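Local coordinates for SusD homolog (Bacteroides thetaiotaomicron, PDB 3EHM), which probably binds mucin O-glycans at the outer membrane as a SusD-family lipoprotein, helping this gut bacterium to use host glycans, at residues Gly61-Tyr66 with Ala79-Thr84; Ser86-Ala91 with Glu487-Ala492; Pro312-Ser317 with Lys466-Ala471; Glu455-Gly460 with Cys483-Arg488. All coordinates share one frame; numbering follows the deposited sequence.

Contact 1. Residues Gly61-Tyr66 with Ala79-Thr84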
loop_
_atom_site.group_PDB
_atom_site.type_symbol
_atom_site.label_atom_id
_atom_site.label_comp_id
_atom_site.label_asym_id
_atom_site.label_seq_id
_atom_site.Cartn_x
_atom_site.Cartn_y
_atom_site.Cartn_z
ATOM N N GLY A 61 4.233 -6.493 0.197
ATOM C CA GLY A 61 3.198 -7.443 -0.191
ATOM C C GLY A 61 3.456 -8.851 0.321
ATOM O O GLY A 61 2.528 -9.635 0.544
ATOM N N ASN A 62 4.732 -9.174 0.490
ATOM C CA ASN A 62 5.136 -10.478 0.992
ATOM C C ASN A 62 4.916 -10.531 2.503
ATOM O O ASN A 62 4.384 -11.512 3.021
ATOM C CB ASN A 62 6.607 -10.729 0.634
ATOM C CG ASN A 62 7.303 -11.680 1.597
ATOM O OD1 ASN A 62 6.874 -12.821 1.798
ATOM N ND2 ASN A 62 8.397 -11.212 2.188
ATOM N N TYR A 63 5.306 -9.464 3.199
ATOM C CA TYR A 63 5.153 -9.392 4.650
ATOM C C TYR A 63 3.702 -9.629 5.086
ATOM O O TYR A 63 3.437 -10.449 5.966
ATOM C CB TYR A 63 5.587 -8.017 5.171
ATOM C CG TYR A 63 7.001 -7.580 4.815
ATOM C CD1 TYR A 63 7.322 -6.223 4.737
ATOM C CD2 TYR A 63 8.010 -8.510 4.559
ATOM C CE1 TYR A 63 8.610 -5.800 4.407
ATOM C CE2 TYR A 63 9.305 -8.099 4.227
ATOM C CZ TYR A 63 9.594 -6.740 4.151
ATOM O OH TYR A 63 10.855 -6.317 3.798
ATOM N N ILE A 64 2.768 -8.904 4.471
ATOM C CA ILE A 64 1.354 -9.009 4.828
ATOM C C ILE A 64 0.576 -10.128 4.150
ATOM O O ILE A 64 -0.634 -10.237 4.321
ATOM C CB ILE A 64 0.617 -7.690 4.568
ATOM C CG1 ILE A 64 0.661 -7.363 3.072
ATOM C CG2 ILE A 64 1.226 -6.582 5.419
ATOM C CD1 ILE A 64 0.087 -6.025 2.723
ATOM N N GLY A 65 1.253 -10.944 3.356
ATOM C CA GLY A 65 0.571 -12.065 2.739
ATOM C C GLY A 65 -0.236 -11.862 1.476
ATOM O O GLY A 65 -1.065 -12.717 1.141
ATOM N N TYR A 66 -0.041 -10.739 0.790
ATOM C CA TYR A 66 -0.733 -10.520 -0.480
ATOM C C TYR A 66 -0.046 -11.482 -1.447
ATOM O O TYR A 66 -0.683 -12.104 -2.299
ATOM C CB TYR A 66 -0.505 -9.098 -1.011
ATOM C CG TYR A 66 -1.530 -8.050 -0.635
ATOM C CD1 TYR A 66 -1.426 -6.758 -1.145
ATOM C CD2 TYR A 66 -2.600 -8.340 0.211
ATOM C CE1 TYR A 66 -2.355 -5.778 -0.829
ATOM C CE2 TYR A 66 -3.543 -7.363 0.536
ATOM C CZ TYR A 66 -3.410 -6.085 0.010
ATOM O OH TYR A 66 -4.322 -5.105 0.311
ATOM N N ALA A 79 13.318 -9.281 1.245
ATOM C CA ALA A 79 12.286 -10.322 1.254
ATOM C C ALA A 79 12.344 -11.094 2.566
ATOM O O ALA A 79 11.316 -11.502 3.111
ATOM C CB ALA A 79 12.471 -11.270 0.077
ATOM N N ASN A 80 13.554 -11.291 3.074
ATOM C CA ASN A 80 13.718 -12.004 4.329
ATOM C C ASN A 80 14.214 -11.089 5.438
ATOM O O ASN A 80 14.922 -11.506 6.357
ATOM C CB ASN A 80 14.633 -13.205 4.133
ATOM C CG ASN A 80 13.945 -14.319 3.376
ATOM O OD1 ASN A 80 13.536 -15.327 3.959
ATOM N ND2 ASN A 80 13.783 -14.130 2.073
ATOM N N TRP A 81 13.829 -9.824 5.313
ATOM C CA TRP A 81 14.119 -8.789 6.293
ATOM C C TRP A 81 15.583 -8.405 6.474
ATOM O O TRP A 81 15.954 -7.863 7.513
ATOM C CB TRP A 81 13.527 -9.203 7.647
ATOM C CG TRP A 81 12.075 -9.637 7.603
ATOM C CD1 TRP A 81 11.397 -10.157 6.533
ATOM C CD2 TRP A 81 11.167 -9.686 8.709
ATOM N NE1 TRP A 81 10.127 -10.532 6.909
ATOM C CE2 TRP A 81 9.960 -10.253 8.240
ATOM C CE3 TRP A 81 11.257 -9.309 10.054
ATOM C CZ2 TRP A 81 8.851 -10.452 9.071
ATOM C CZ3 TRP A 81 10.153 -9.507 10.882
ATOM C CH2 TRP A 81 8.966 -10.074 10.383
ATOM N N ASN A 82 16.417 -8.683 5.477
ATOM C CA ASN A 82 17.826 -8.316 5.562
ATOM C C ASN A 82 17.950 -6.996 4.805
ATOM O O ASN A 82 18.142 -6.975 3.586
ATOM C CB ASN A 82 18.701 -9.394 4.919
ATOM C CG ASN A 82 20.174 -9.206 5.226
ATOM O OD1 ASN A 82 21.002 -10.061 4.901
ATOM N ND2 ASN A 82 20.508 -8.085 5.850
ATOM N N PHE A 83 17.828 -5.893 5.536
ATOM C CA PHE A 83 17.877 -4.568 4.935
ATOM C C PHE A 83 19.291 -4.069 4.653
ATOM O O PHE A 83 19.810 -3.196 5.350
ATOM C CB PHE A 83 17.125 -3.576 5.828
ATOM C CG PHE A 83 15.685 -3.955 6.090
ATOM C CD1 PHE A 83 14.990 -4.781 5.206
ATOM C CD2 PHE A 83 15.010 -3.450 7.198
ATOM C CE1 PHE A 83 13.642 -5.095 5.423
ATOM C CE2 PHE A 83 13.660 -3.755 7.423
ATOM C CZ PHE A 83 12.978 -4.579 6.534
ATOM N N THR A 84 19.895 -4.618 3.605
ATOM C CA THR A 84 21.255 -4.264 3.214
ATOM C C THR A 84 21.384 -2.843 2.689
ATOM O O THR A 84 20.403 -2.219 2.285
ATOM C CB THR A 84 21.774 -5.205 2.130
ATOM O OG1 THR A 84 20.996 -5.027 0.940
ATOM C CG2 THR A 84 21.663 -6.655 2.593
#
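Asn62 and Tyr63, in the last turn of helix 60-63, carry the side of this contact that meets the loop at Ala79, Trp81 and Phe83. The polar link across it is slight. Asn62 ND2 approaches Ala79 O at 3.1 Å, but the N-H...O angle of 121° makes this a weak hydrogen bond. The other end of the amide is engaged elsewhere, since Asn62 OD1 accepts from Thr313 N. Trp81 NE1 likewise turns to Thr313, whose OG1 it meets, and Tyr63 OH bonds to Glu78 O.

Aromatic packing does most of the joining. The Tyr63 and Trp81 side chains slide past each other in opposite directions, and their rings meet obliquely, with planes at 72° and a centroid separation of 5.0 Å to the five-membered ring; the nearest carbons are Tyr63 CE2 and Trp81 CD1, at 3.7 Å. With CG anti to the carbonyl carbon (chi1 -56°), the Tyr63 ring reaches away from its helix toward the loop. Its hydroxyl ends at the rim of the next ring, where Tyr63 OH lies 3.4 Å from Phe83 CE1, near the plane of the phenyl group.

Beyond the helix, Gly65 has positive phi and closes a Schellman motif, turning the chain toward strand 67-69. The Tyr63 ring also meets Trp453 of helix 449-459 edge-to-face, and Thr84 N-caps helix 85-110, which places the contact between these two helices and the short strand.

Contact 2. Residues Ser86-Ala91 with Glu487-Ala492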
loop_
_atom_site.group_PDB
_atom_site.type_symbol
_atom_site.label_atom_id
_atom_site.label_comp_id
_atom_site.label_asym_id
_atom_site.label_seq_id
_atom_site.Cartn_x
_atom_site.Cartn_y
_atom_site.Cartn_z
ATOM N N SER A 86 22.738 -1.734 -0.089
ATOM C CA SER A 86 22.330 -1.624 -1.485
ATOM C C SER A 86 20.813 -1.646 -1.680
ATOM O O SER A 86 20.279 -0.843 -2.439
ATOM C CB SER A 86 22.962 -2.743 -2.320
ATOM O OG SER A 86 22.546 -4.010 -1.853
ATOM N N ARG A 87 20.118 -2.550 -0.993
ATOM C CA ARG A 87 18.664 -2.634 -1.143
ATOM C C ARG A 87 17.896 -1.475 -0.502
ATOM O O ARG A 87 16.833 -1.091 -0.993
ATOM C CB ARG A 87 18.146 -3.969 -0.599
ATOM C CG ARG A 87 18.652 -5.191 -1.373
ATOM C CD ARG A 87 18.224 -5.179 -2.846
ATOM N NE ARG A 87 16.783 -5.336 -3.018
ATOM C CZ ARG A 87 16.180 -5.515 -4.190
ATOM N NH1 ARG A 87 16.894 -5.562 -5.309
ATOM N NH2 ARG A 87 14.860 -5.646 -4.244
HETATM N N MSE A 88 18.420 -0.927 0.595
HETATM C CA MSE A 88 17.761 0.192 1.263
HETATM C C MSE A 88 18.011 1.477 0.481
HETATM O O MSE A 88 17.175 2.382 0.460
HETATM C CB MSE A 88 18.262 0.334 2.703
HETATM C CG MSE A 88 17.741 -0.752 3.626
HETATM SE SE MSE A 88 15.787 -0.823 3.633
HETATM C CE MSE A 88 15.513 -2.270 2.373
ATOM N N ASN A 89 19.172 1.562 -0.155
ATOM C CA ASN A 89 19.487 2.721 -0.979
ATOM C C ASN A 89 18.538 2.651 -2.176
ATOM O O ASN A 89 18.013 3.666 -2.649
ATOM C CB ASN A 89 20.936 2.644 -1.453
ATOM C CG ASN A 89 21.243 3.641 -2.543
ATOM O OD1 ASN A 89 21.543 3.265 -3.680
ATOM N ND2 ASN A 89 21.166 4.922 -2.212
ATOM N N TYR A 90 18.314 1.430 -2.647
ATOM C CA TYR A 90 17.432 1.174 -3.779
ATOM C C TYR A 90 16.008 1.583 -3.397
ATOM O O TYR A 90 15.302 2.213 -4.184
ATOM C CB TYR A 90 17.504 -0.313 -4.135
ATOM C CG TYR A 90 16.776 -0.739 -5.392
ATOM C CD1 TYR A 90 16.776 0.058 -6.538
ATOM C CD2 TYR A 90 16.156 -1.985 -5.458
ATOM C CE1 TYR A 90 16.177 -0.385 -7.727
ATOM C CE2 TYR A 90 15.562 -2.439 -6.632
ATOM C CZ TYR A 90 15.575 -1.639 -7.763
ATOM O OH TYR A 90 15.003 -2.113 -8.925
ATOM N N ALA A 91 15.607 1.239 -2.175
ATOM C CA ALA A 91 14.278 1.566 -1.671
ATOM C C ALA A 91 14.096 3.078 -1.552
ATOM O O ALA A 91 13.041 3.613 -1.887
ATOM C CB ALA A 91 14.058 0.906 -0.315
ATOM N N GLU A 487 8.586 -3.339 11.133
ATOM C CA GLU A 487 7.834 -2.137 11.488
ATOM C C GLU A 487 8.166 -0.996 10.522
ATOM O O GLU A 487 7.431 -0.010 10.428
ATOM C CB GLU A 487 8.174 -1.692 12.918
ATOM C CG GLU A 487 7.742 -2.643 14.034
ATOM C CD GLU A 487 6.233 -2.739 14.203
ATOM O OE1 GLU A 487 5.508 -1.831 13.733
ATOM O OE2 GLU A 487 5.770 -3.722 14.824
ATOM N N ARG A 488 9.274 -1.137 9.800
ATOM C CA ARG A 488 9.711 -0.103 8.862
ATOM C C ARG A 488 10.975 -0.554 8.153
ATOM O O ARG A 488 11.613 -1.517 8.569
ATOM C CB ARG A 488 10.040 1.187 9.626
ATOM C CG ARG A 488 11.220 1.030 10.609
ATOM C CD ARG A 488 11.545 2.324 11.366
ATOM N NE ARG A 488 12.226 3.325 10.542
ATOM C CZ ARG A 488 13.540 3.365 10.328
ATOM N NH1 ARG A 488 14.340 2.459 10.875
ATOM N NH2 ARG A 488 14.060 4.315 9.564
ATOM N N PHE A 489 11.326 0.147 7.078
ATOM C CA PHE A 489 12.564 -0.122 6.359
ATOM C C PHE A 489 13.561 0.762 7.104
ATOM O O PHE A 489 13.156 1.729 7.749
ATOM C CB PHE A 489 12.485 0.364 4.903
ATOM C CG PHE A 489 12.108 -0.701 3.908
ATOM C CD1 PHE A 489 11.831 -2.002 4.317
ATOM C CD2 PHE A 489 12.029 -0.394 2.549
ATOM C CE1 PHE A 489 11.477 -2.984 3.386
ATOM C CE2 PHE A 489 11.675 -1.369 1.614
ATOM C CZ PHE A 489 11.401 -2.667 2.037
ATOM N N ARG A 490 14.848 0.441 7.038
ATOM C CA ARG A 490 15.844 1.284 7.691
ATOM C C ARG A 490 16.614 1.963 6.566
ATOM O O ARG A 490 16.670 1.444 5.452
ATOM C CB ARG A 490 16.815 0.458 8.548
ATOM C CG ARG A 490 17.815 -0.363 7.741
ATOM C CD ARG A 490 18.985 -0.842 8.590
ATOM N NE ARG A 490 19.940 -1.595 7.781
ATOM C CZ ARG A 490 21.183 -1.879 8.151
ATOM N NH1 ARG A 490 21.638 -1.475 9.331
ATOM N NH2 ARG A 490 21.980 -2.556 7.331
ATOM N N PHE A 491 17.188 3.125 6.844
ATOM C CA PHE A 491 17.969 3.819 5.829
ATOM C C PHE A 491 19.281 3.070 5.658
ATOM O O PHE A 491 19.700 2.324 6.548
ATOM C CB PHE A 491 18.250 5.259 6.261
ATOM C CG PHE A 491 17.031 6.127 6.286
ATOM C CD1 PHE A 491 16.481 6.606 5.105
ATOM C CD2 PHE A 491 16.401 6.430 7.488
ATOM C CE1 PHE A 491 15.318 7.375 5.120
ATOM C CE2 PHE A 491 15.239 7.198 7.513
ATOM C CZ PHE A 491 14.697 7.668 6.326
ATOM N N ALA A 492 19.914 3.255 4.507
ATOM C CA ALA A 492 21.193 2.616 4.229
ATOM C C ALA A 492 22.238 3.297 5.113
ATOM O O ALA A 492 22.408 4.513 5.052
ATOM C CB ALA A 492 21.548 2.790 2.754
HETATM O O HOH W 1 18.516 4.544 2.269
#
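Selenomethionine Met88 and Phe489 cross at about a right angle, the methyl end of one lying over the ring of the other. Met88 CE sits 3.9 Å from the centroid of the Phe489 ring and only 6° off the normal, a CH-pi contact over the face. Met88 SE is 4.2 Å from the centroid of the Phe489 ring and 30° off the normal, so its Met-aromatic approach is oblique. Bends at chi2 (-56°) and chi3 fold the chain back and bring CE over the ring.

One helical turn further along, Ala91 CB meets Phe489 CD2 at 3.7 Å, obliquely to the ring. This is side-chain packing of helix 85-110 against the extended loop that leads to helix 495-498, two parts of the SusD-like chain nearly 400 residues apart. An alanine in place of Phe489 is likely to leave Met88 CE and Ala91 CB without the ring they pack on, and to take away the edge-to-face partner of Phe83.

The Met88 chain also crosses that of Arg490, whose guanidinium is directed elsewhere, its NE bonding to Phe83 O. Met88 CG lies 3.1 Å from Arg490 O, a carbonyl buried here with no hydrogen-bond partner in the model. Ala492 CB points at the helix and lies 4.1 Å from Met88 CB. A water accepts from Ala492 N at 2.9 Å and donates weakly to Met88 O.

Contact 3. Residues Pro312-Ser317 with Lys466-Ala471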
loop_
_atom_site.group_PDB
_atom_site.type_symbol
_atom_site.label_atom_id
_atom_site.label_comp_id
_atom_site.label_asym_id
_atom_site.label_seq_id
_atom_site.Cartn_x
_atom_site.Cartn_y
_atom_site.Cartn_z
ATOM N N PRO A 312 4.408 -16.545 3.761
ATOM C CA PRO A 312 5.097 -15.256 3.846
ATOM C C PRO A 312 6.539 -15.439 4.288
ATOM O O PRO A 312 6.849 -16.345 5.065
ATOM C CB PRO A 312 4.266 -14.488 4.864
ATOM C CG PRO A 312 3.807 -15.567 5.787
ATOM C CD PRO A 312 3.401 -16.671 4.829
ATOM N N THR A 313 7.415 -14.579 3.778
ATOM C CA THR A 313 8.833 -14.628 4.109
ATOM C C THR A 313 9.341 -16.066 3.967
ATOM O O THR A 313 9.844 -16.671 4.916
ATOM C CB THR A 313 9.064 -14.083 5.541
ATOM O OG1 THR A 313 8.424 -12.802 5.663
ATOM C CG2 THR A 313 10.552 -13.901 5.822
ATOM N N ASN A 314 9.192 -16.591 2.754
ATOM C CA ASN A 314 9.599 -17.943 2.395
ATOM C C ASN A 314 11.057 -18.194 2.758
ATOM O O ASN A 314 11.915 -17.356 2.497
ATOM C CB ASN A 314 9.401 -18.148 0.889
ATOM C CG ASN A 314 9.629 -19.587 0.449
ATOM O OD1 ASN A 314 9.515 -19.900 -0.734
ATOM N ND2 ASN A 314 9.941 -20.464 1.390
ATOM N N SER A 315 11.332 -19.348 3.360
ATOM C CA SER A 315 12.695 -19.683 3.747
ATOM C C SER A 315 13.329 -20.649 2.752
ATOM O O SER A 315 14.516 -20.948 2.842
ATOM C CB SER A 315 12.716 -20.301 5.148
ATOM O OG SER A 315 12.070 -21.562 5.161
ATOM N N LYS A 316 12.537 -21.116 1.791
ATOM C CA LYS A 316 13.023 -22.057 0.785
ATOM C C LYS A 316 13.588 -21.400 -0.472
ATOM O O LYS A 316 13.176 -20.304 -0.860
ATOM C CB LYS A 316 11.898 -23.014 0.381
ATOM C CG LYS A 316 11.899 -24.355 1.106
ATOM C CD LYS A 316 11.781 -24.206 2.610
ATOM C CE LYS A 316 11.674 -25.574 3.288
ATOM N NZ LYS A 316 12.841 -26.470 3.004
ATOM N N SER A 317 14.533 -22.087 -1.109
ATOM C CA SER A 317 15.150 -21.597 -2.336
ATOM C C SER A 317 14.143 -21.651 -3.482
ATOM O O SER A 317 13.135 -22.349 -3.403
ATOM C CB SER A 317 16.366 -22.458 -2.701
ATOM O OG SER A 317 17.378 -22.348 -1.718
ATOM N N LYS A 466 2.154 -16.021 10.067
ATOM C CA LYS A 466 3.482 -15.688 10.573
ATOM C C LYS A 466 4.560 -15.983 9.539
ATOM O O LYS A 466 4.396 -16.857 8.691
ATOM C CB LYS A 466 3.768 -16.491 11.843
ATOM C CG LYS A 466 3.865 -17.984 11.589
ATOM C CD LYS A 466 3.949 -18.788 12.876
ATOM C CE LYS A 466 3.971 -20.279 12.566
ATOM N NZ LYS A 466 3.284 -21.068 13.635
ATOM N N PRO A 467 5.688 -15.260 9.599
ATOM C CA PRO A 467 6.755 -15.510 8.628
ATOM C C PRO A 467 7.292 -16.936 8.748
ATOM O O PRO A 467 7.400 -17.478 9.843
ATOM C CB PRO A 467 7.797 -14.450 8.980
ATOM C CG PRO A 467 7.578 -14.227 10.455
ATOM C CD PRO A 467 6.077 -14.207 10.554
HETATM N N MSE A 468 7.621 -17.542 7.614
HETATM C CA MSE A 468 8.138 -18.902 7.605
HETATM C C MSE A 468 9.593 -18.937 8.062
HETATM O O MSE A 468 10.015 -19.868 8.743
HETATM C CB MSE A 468 8.019 -19.487 6.205
HETATM C CG MSE A 468 8.470 -20.918 6.103
HETATM SE SE MSE A 468 8.278 -21.596 4.313
HETATM C CE MSE A 468 7.527 -20.069 3.415
ATOM N N ASP A 469 10.351 -17.917 7.671
ATOM C CA ASP A 469 11.757 -17.796 8.042
ATOM C C ASP A 469 11.831 -17.235 9.460
ATOM O O ASP A 469 11.808 -16.021 9.661
ATOM C CB ASP A 469 12.468 -16.854 7.067
ATOM C CG ASP A 469 13.941 -16.680 7.384
ATOM O OD1 ASP A 469 14.458 -17.385 8.283
ATOM O OD2 ASP A 469 14.581 -15.835 6.722
ATOM N N GLU A 470 11.928 -18.122 10.443
ATOM C CA GLU A 470 11.977 -17.705 11.837
ATOM C C GLU A 470 13.202 -16.879 12.220
ATOM O O GLU A 470 13.264 -16.328 13.318
ATOM C CB GLU A 470 11.862 -18.928 12.749
ATOM C CG GLU A 470 10.512 -19.628 12.649
ATOM C CD GLU A 470 10.286 -20.627 13.766
ATOM O OE1 GLU A 470 11.069 -21.597 13.869
ATOM O OE2 GLU A 470 9.324 -20.437 14.544
ATOM N N ALA A 471 14.174 -16.788 11.321
ATOM C CA ALA A 471 15.370 -16.005 11.602
ATOM C C ALA A 471 15.208 -14.557 11.128
ATOM O O ALA A 471 16.028 -13.698 11.453
ATOM C CB ALA A 471 16.580 -16.638 10.929
#
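Met468 N donates to Pro312 O across 2.9 Å, in a nearly straight hydrogen bond with an N-H...O angle of 165°. One residue on, Asp469 N donates a hydrogen bond to Thr313 O at 3.1 Å; this bond is more bent at the hydrogen (138°). Two successive amides of 466-471 thus satisfy two successive carbonyls of 312-317.

The segments run roughly alongside each other, yet neither is a regular strand. The contact joins two long loops: one lies between strands 304-306 and 339-342, the other leads from helix 449-459 to helix 472-475. Just before the latter helix, Asp469 OD1 accepts from Ala471 N at 3.1 Å, a capping bond that meets the oxygen from above the carboxylate plane. The second oxygen, Asp469 OD2, is in a salt bridge with Arg475, so both carboxylate oxygens have partners.

The polar atoms of Thr313, N and OG1, are taken up by Asn62 and Trp81 of contact 1. Its methyl, CG2, is anti to the backbone N and touches Asp469 CB at 3.7 Å, while Thr313 CB rests at the same distance from Pro467 CB. The Met468 side chain, with CG anti to the backbone N (chi1 -177°), runs alongside Ser315, Met468 CG lying 3.8 Å from Ser315 OG. Lys466 O takes a hydrogen bond from Tyr407 OH, and Pro312 CG closes on that oxygen at 3.2 Å.

Contact 4. Residues Glu455-Gly460 with Cys483-Arg488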
loop_
_atom_site.group_PDB
_atom_site.type_symbol
_atom_site.label_atom_id
_atom_site.label_comp_id
_atom_site.label_asym_id
_atom_site.label_seq_id
_atom_site.Cartn_x
_atom_site.Cartn_y
_atom_site.Cartn_z
ATOM N N GLU A 455 -1.334 0.067 7.083
ATOM C CA GLU A 455 -2.529 -0.086 7.899
ATOM C C GLU A 455 -2.412 -1.210 8.915
ATOM O O GLU A 455 -2.957 -1.110 10.013
ATOM C CB GLU A 455 -3.761 -0.279 7.011
ATOM C CG GLU A 455 -4.213 1.021 6.373
ATOM C CD GLU A 455 -4.651 2.045 7.411
ATOM O OE1 GLU A 455 -5.817 1.982 7.855
ATOM O OE2 GLU A 455 -3.827 2.901 7.800
ATOM N N TYR A 456 -1.706 -2.280 8.562
ATOM C CA TYR A 456 -1.516 -3.381 9.500
ATOM C C TYR A 456 -0.652 -2.906 10.668
ATOM O O TYR A 456 -0.971 -3.144 11.833
ATOM C CB TYR A 456 -0.821 -4.569 8.833
ATOM C CG TYR A 456 -0.365 -5.604 9.840
ATOM C CD1 TYR A 456 -1.275 -6.489 10.421
ATOM C CD2 TYR A 456 0.966 -5.651 10.266
ATOM C CE1 TYR A 456 -0.875 -7.394 11.406
ATOM C CE2 TYR A 456 1.378 -6.550 11.250
ATOM C CZ TYR A 456 0.451 -7.417 11.815
ATOM O OH TYR A 456 0.847 -8.302 12.790
ATOM N N ARG A 457 0.452 -2.244 10.349
ATOM C CA ARG A 457 1.357 -1.736 11.375
ATOM C C ARG A 457 0.672 -0.727 12.293
ATOM O O ARG A 457 0.944 -0.684 13.494
ATOM C CB ARG A 457 2.583 -1.093 10.724
ATOM C CG ARG A 457 3.559 -2.088 10.105
ATOM C CD ARG A 457 4.683 -1.359 9.385
ATOM N NE ARG A 457 4.229 -0.766 8.130
ATOM C CZ ARG A 457 4.879 0.195 7.483
ATOM N NH1 ARG A 457 6.012 0.682 7.975
ATOM N NH2 ARG A 457 4.406 0.666 6.337
ATOM N N ARG A 458 -0.224 0.080 11.733
ATOM C CA ARG A 458 -0.931 1.081 12.528
ATOM C C ARG A 458 -1.970 0.476 13.468
ATOM O O ARG A 458 -2.035 0.842 14.644
ATOM C CB ARG A 458 -1.629 2.100 11.616
ATOM C CG ARG A 458 -2.513 3.105 12.368
ATOM C CD ARG A 458 -3.198 4.092 11.419
ATOM N NE ARG A 458 -4.281 3.498 10.630
ATOM C CZ ARG A 458 -5.544 3.409 11.032
ATOM N NH1 ARG A 458 -5.899 3.878 12.224
ATOM N NH2 ARG A 458 -6.460 2.859 10.239
ATOM N N THR A 459 -2.760 -0.463 12.950
ATOM C CA THR A 459 -3.847 -1.081 13.711
ATOM C C THR A 459 -3.634 -2.483 14.268
ATOM O O THR A 459 -4.234 -2.847 15.283
ATOM C CB THR A 459 -5.120 -1.150 12.857
ATOM O OG1 THR A 459 -4.954 -2.149 11.841
ATOM C CG2 THR A 459 -5.388 0.193 12.191
ATOM N N GLY A 460 -2.809 -3.276 13.599
ATOM C CA GLY A 460 -2.585 -4.640 14.044
ATOM C C GLY A 460 -3.499 -5.575 13.270
ATOM O O GLY A 460 -3.515 -6.784 13.504
ATOM N N CYS A 483 6.873 -9.356 16.169
ATOM C CA CYS A 483 6.861 -8.964 14.763
ATOM C C CYS A 483 6.563 -10.077 13.763
ATOM O O CYS A 483 7.275 -11.083 13.694
ATOM C CB CYS A 483 8.201 -8.319 14.369
ATOM S SG CYS A 483 8.479 -6.649 15.031
ATOM N N ARG A 484 5.500 -9.888 12.990
ATOM C CA ARG A 484 5.152 -10.830 11.936
ATOM C C ARG A 484 5.546 -10.136 10.634
ATOM O O ARG A 484 5.571 -10.752 9.575
ATOM C CB ARG A 484 3.659 -11.163 11.955
ATOM C CG ARG A 484 3.280 -12.020 13.150
ATOM C CD ARG A 484 1.894 -12.630 13.030
ATOM N NE ARG A 484 1.605 -13.424 14.216
ATOM C CZ ARG A 484 0.455 -14.039 14.456
ATOM N NH1 ARG A 484 -0.543 -13.965 13.584
ATOM N NH2 ARG A 484 0.302 -14.720 15.584
ATOM N N VAL A 485 5.860 -8.843 10.742
ATOM C CA VAL A 485 6.306 -8.023 9.610
ATOM C C VAL A 485 7.248 -6.956 10.158
ATOM O O VAL A 485 7.198 -6.636 11.340
ATOM C CB VAL A 485 5.130 -7.286 8.902
ATOM C CG1 VAL A 485 4.020 -8.262 8.577
ATOM C CG2 VAL A 485 4.613 -6.143 9.768
ATOM N N PRO A 486 8.139 -6.404 9.315
ATOM C CA PRO A 486 9.030 -5.369 9.845
ATOM C C PRO A 486 8.170 -4.140 10.159
ATOM O O PRO A 486 7.127 -3.933 9.531
ATOM C CB PRO A 486 9.996 -5.111 8.686
ATOM C CG PRO A 486 10.001 -6.424 7.939
ATOM C CD PRO A 486 8.546 -6.808 7.958
ATOM N N GLU A 487 8.586 -3.339 11.133
ATOM C CA GLU A 487 7.834 -2.137 11.488
ATOM C C GLU A 487 8.166 -0.996 10.522
ATOM O O GLU A 487 7.431 -0.010 10.428
ATOM C CB GLU A 487 8.174 -1.692 12.918
ATOM C CG GLU A 487 7.742 -2.643 14.034
ATOM C CD GLU A 487 6.233 -2.739 14.203
ATOM O OE1 GLU A 487 5.508 -1.831 13.733
ATOM O OE2 GLU A 487 5.770 -3.722 14.824
ATOM N N ARG A 488 9.274 -1.137 9.800
ATOM C CA ARG A 488 9.711 -0.103 8.862
ATOM C C ARG A 488 10.975 -0.554 8.153
ATOM O O ARG A 488 11.613 -1.517 8.569
ATOM C CB ARG A 488 10.040 1.187 9.626
ATOM C CG ARG A 488 11.220 1.030 10.609
ATOM C CD ARG A 488 11.545 2.324 11.366
ATOM N NE ARG A 488 12.226 3.325 10.542
ATOM C CZ ARG A 488 13.540 3.365 10.328
ATOM N NH1 ARG A 488 14.340 2.459 10.875
ATOM N NH2 ARG A 488 14.060 4.315 9.564
HETATM O O HOH W 2 3.311 -8.144 13.878
#
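Arg484 meets Tyr456 where a non-helical loop comes up to the last turn of helix 449-459, in a SusD-like fold, a family grouped with the tetratricopeptide-repeat proteins. Arg484 N donates to a water at 2.9 Å, and the same water lies 2.7 Å from Tyr456 OH, at the edge of the tyrosine ring. The guanidinium of Arg484 leads away, its NH1 bonding to Gln529.

Val485 CG2 makes an apolar contact, meeting the Tyr456 ring obliquely, 3.6 Å from Tyr456 CE2. Next, Pro486 O lies 3.6 Å from Arg457 CD.

Glu487 supplies the direct polar bond. Arg457 NH1 donates to Glu487 O at 2.9 Å, with an N-H...O angle of 165°; the bend at chi3 (-74°) turns the guanidinium onto this carbonyl. NH1 also reaches Asp138 O, and NE bonds to Trp453 O, so NH1 is shared by two carbonyls and NE is bonded to a third. A leucine in place of Arg457 would probably leave the carbonyls of Glu487 and Asp138 without this shared donor. The Glu487 carboxylate has its salt bridge elsewhere, with Arg526.

Glu487 O lies in the guanidinium plane of Arg457, whereas Arg457 NH1 stands 49° out of the Glu487 carbonyl plane.

From the N terminus, contact 1 closes a short loop through strand 67-69 and ends just before helix 85-110. Contact 2 begins on that helix and reaches forward nearly 400 residues to 487-492. Inside the span it closes lies contact 3, joining two loops at 312-317 and 466-471. Contact 4 starts on helix 449-459 and crosses contact 3, since 466-471 falls between its segments; it ends on 483-488, sharing Glu487 and Arg488 with contact 2. Contact 1 touches all three others: 79-84 packs on the 483-492 loop, and both its segments are hydrogen-bonded to 312-317 of contact 3. Contacts 2 and 3 do not touch, their nearest atoms about 11 Å apart.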